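Inactive glucansucrase (PDB 5JBD) belongs to glycosyl hydrolase family 70, whose members are built around a TIM-type barrel, and carries a bound calcium ion. Local coordinates at residues Y260-Y265 and Y713-T718. Residues are numbered along the deposited sequence; the frame is centred on the assembly and turned at random.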
# COMPACT_ATOMS: atom_id res chain seq x y z
N TYR A 260 -13.30 10.40 11.39
CA TYR A 260 -14.21 11.53 11.53
C TYR A 260 -13.73 12.72 10.69
O TYR A 260 -14.53 13.39 10.03
CB TYR A 260 -14.38 11.91 13.02
CG TYR A 260 -15.30 13.10 13.22
CD1 TYR A 260 -16.69 12.95 13.18
CD2 TYR A 260 -14.78 14.38 13.39
CE1 TYR A 260 -17.53 14.05 13.32
CE2 TYR A 260 -15.61 15.48 13.55
CZ TYR A 260 -16.97 15.31 13.51
OH TYR A 260 -17.77 16.42 13.67
N PHE A 261 -12.42 12.96 10.70
CA PHE A 261 -11.80 14.04 9.91
C PHE A 261 -12.05 13.87 8.42
O PHE A 261 -12.53 14.78 7.73
CB PHE A 261 -10.30 14.07 10.20
CG PHE A 261 -9.50 15.05 9.37
CD1 PHE A 261 -9.48 16.40 9.70
CD2 PHE A 261 -8.72 14.60 8.31
CE1 PHE A 261 -8.72 17.30 8.95
CE2 PHE A 261 -7.95 15.49 7.57
CZ PHE A 261 -7.96 16.84 7.88
N LEU A 262 -11.75 12.68 7.91
CA LEU A 262 -11.92 12.39 6.49
C LEU A 262 -13.40 12.45 6.05
O LEU A 262 -13.70 12.96 4.98
CB LEU A 262 -11.29 11.05 6.13
CG LEU A 262 -9.76 11.02 6.27
CD1 LEU A 262 -9.28 9.60 6.19
CD2 LEU A 262 -9.06 11.90 5.23
N LEU A 263 -14.30 12.01 6.92
CA LEU A 263 -15.74 12.02 6.64
C LEU A 263 -16.35 13.42 6.69
O LEU A 263 -17.51 13.59 6.29
CB LEU A 263 -16.50 11.08 7.59
CG LEU A 263 -16.26 9.57 7.46
CD1 LEU A 263 -16.74 8.84 8.72
CD2 LEU A 263 -16.93 8.97 6.23
N ASN A 264 -15.59 14.41 7.19
CA ASN A 264 -16.00 15.81 7.23
C ASN A 264 -14.89 16.76 6.72
O ASN A 264 -14.86 17.93 7.11
CB ASN A 264 -16.37 16.16 8.68
CG ASN A 264 -17.60 15.42 9.14
OD1 ASN A 264 -18.71 15.81 8.82
ND2 ASN A 264 -17.41 14.35 9.88
N TYR A 265 -14.04 16.27 5.82
CA TYR A 265 -12.79 16.96 5.42
C TYR A 265 -12.95 18.44 5.07
O TYR A 265 -12.32 19.32 5.70
CB TYR A 265 -12.08 16.20 4.28
CG TYR A 265 -10.82 16.88 3.82
CD1 TYR A 265 -9.68 16.89 4.62
CD2 TYR A 265 -10.77 17.56 2.60
CE1 TYR A 265 -8.52 17.54 4.23
CE2 TYR A 265 -9.60 18.19 2.18
CZ TYR A 265 -8.48 18.17 3.00
OH TYR A 265 -7.34 18.82 2.63
N TYR A 713 -2.86 13.93 8.07
CA TYR A 713 -3.86 14.99 8.01
C TYR A 713 -3.60 16.07 6.97
O TYR A 713 -4.53 16.78 6.61
CB TYR A 713 -4.01 15.64 9.39
CG TYR A 713 -4.63 14.70 10.40
CD1 TYR A 713 -3.84 13.84 11.16
CD2 TYR A 713 -6.01 14.65 10.58
CE1 TYR A 713 -4.42 12.96 12.08
CE2 TYR A 713 -6.58 13.78 11.50
CZ TYR A 713 -5.79 12.94 12.25
OH TYR A 713 -6.39 12.09 13.15
N ASN A 714 -2.36 16.21 6.50
CA ASN A 714 -2.04 17.20 5.48
C ASN A 714 -2.25 16.52 4.13
O ASN A 714 -1.42 15.71 3.72
CB ASN A 714 -0.59 17.70 5.64
CG ASN A 714 -0.21 18.81 4.67
OD1 ASN A 714 -0.78 18.96 3.59
ND2 ASN A 714 0.75 19.64 5.08
N LEU A 715 -3.33 16.88 3.43
CA LEU A 715 -3.60 16.34 2.09
C LEU A 715 -3.12 17.26 0.95
O LEU A 715 -3.65 17.22 -0.16
CB LEU A 715 -5.09 15.97 1.92
CG LEU A 715 -5.70 14.74 2.65
CD1 LEU A 715 -4.99 14.44 3.95
CD2 LEU A 715 -7.22 14.74 2.87
N GLY A 716 -2.10 18.07 1.23
CA GLY A 716 -1.47 18.93 0.25
C GLY A 716 -1.94 20.38 0.37
O GLY A 716 -3.07 20.65 0.78
N THR A 717 -1.05 21.29 -0.01
CA THR A 717 -1.36 22.72 -0.07
C THR A 717 -1.08 23.23 -1.47
O THR A 717 -0.53 22.53 -2.30
CB THR A 717 -0.48 23.50 0.91
OG1 THR A 717 0.90 23.27 0.59
CG2 THR A 717 -0.75 23.04 2.34
N THR A 718 -1.49 24.47 -1.73
CA THR A 718 -1.24 25.11 -3.02
C THR A 718 0.26 25.14 -3.35
O THR A 718 0.65 24.82 -4.46
CB THR A 718 -1.85 26.53 -3.04
OG1 THR A 718 -3.25 26.44 -2.75
CG2 THR A 718 -1.64 27.21 -4.40
O HOH W 1 -5.22 18.99 4.11
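Phe261 and Tyr713 meet as a T-shaped aromatic pair, the edge of the tyrosine turned to the face of the phenylalanine, with ring centroids 4.9 Å apart and planes at 67°. Tyr713 CD2 stands over the middle of the Phe261 ring and comes within 3.5 Å of Phe261 CD2. Such a pairing sets the slightly positive hydrogens of one ring against the electron-rich face of the other, which suits two aromatic residues in a buried place. With CG anti to the backbone N (chi1 175°), the phenylalanine ring reaches out from the last turn of its helix to the loop. Tyrosine suits its place because the ring supplies the edge and its OH, beyond the stack, is hydrogen-bonded to Glu254 and Asn257 of the helix that carries Phe261, which would hold the ring at its far end.

The second group is apolar, a CH-pi contact and a leucine-leucine contact. Leu715 CD2 lies over one face of the Tyr265 ring, off-centre toward the rim, 3.7 Å from the centroid; its nearest ring atom is Tyr265 CE1. The same methyl touches Leu262 CD2 at 4.1 Å, so a branched aliphatic side chain suits a place where one methyl serves two partners.

Polar contact passes through water. One water molecule is hydrogen-bonded to Tyr265 OH (2.6 Å). It also accepts from Leu715 N (2.9 Å), joining the phenol to the loop backbone. Just beyond, Asn714 OD1 takes the N-H of Gly716 in an Asx turn (2.8 Å from OD1 to N). Glycine is called for here, since at its backbone angles a CB would press against the carbonyl O of Leu715.

The contact thus joins the end of helix 249-263 and the start of helix 265-269 to the loop between strand 696-697 and helix 727-739, with Leu262 also packing on Phe280 of strand 279-282 in the parallel barrel sheet.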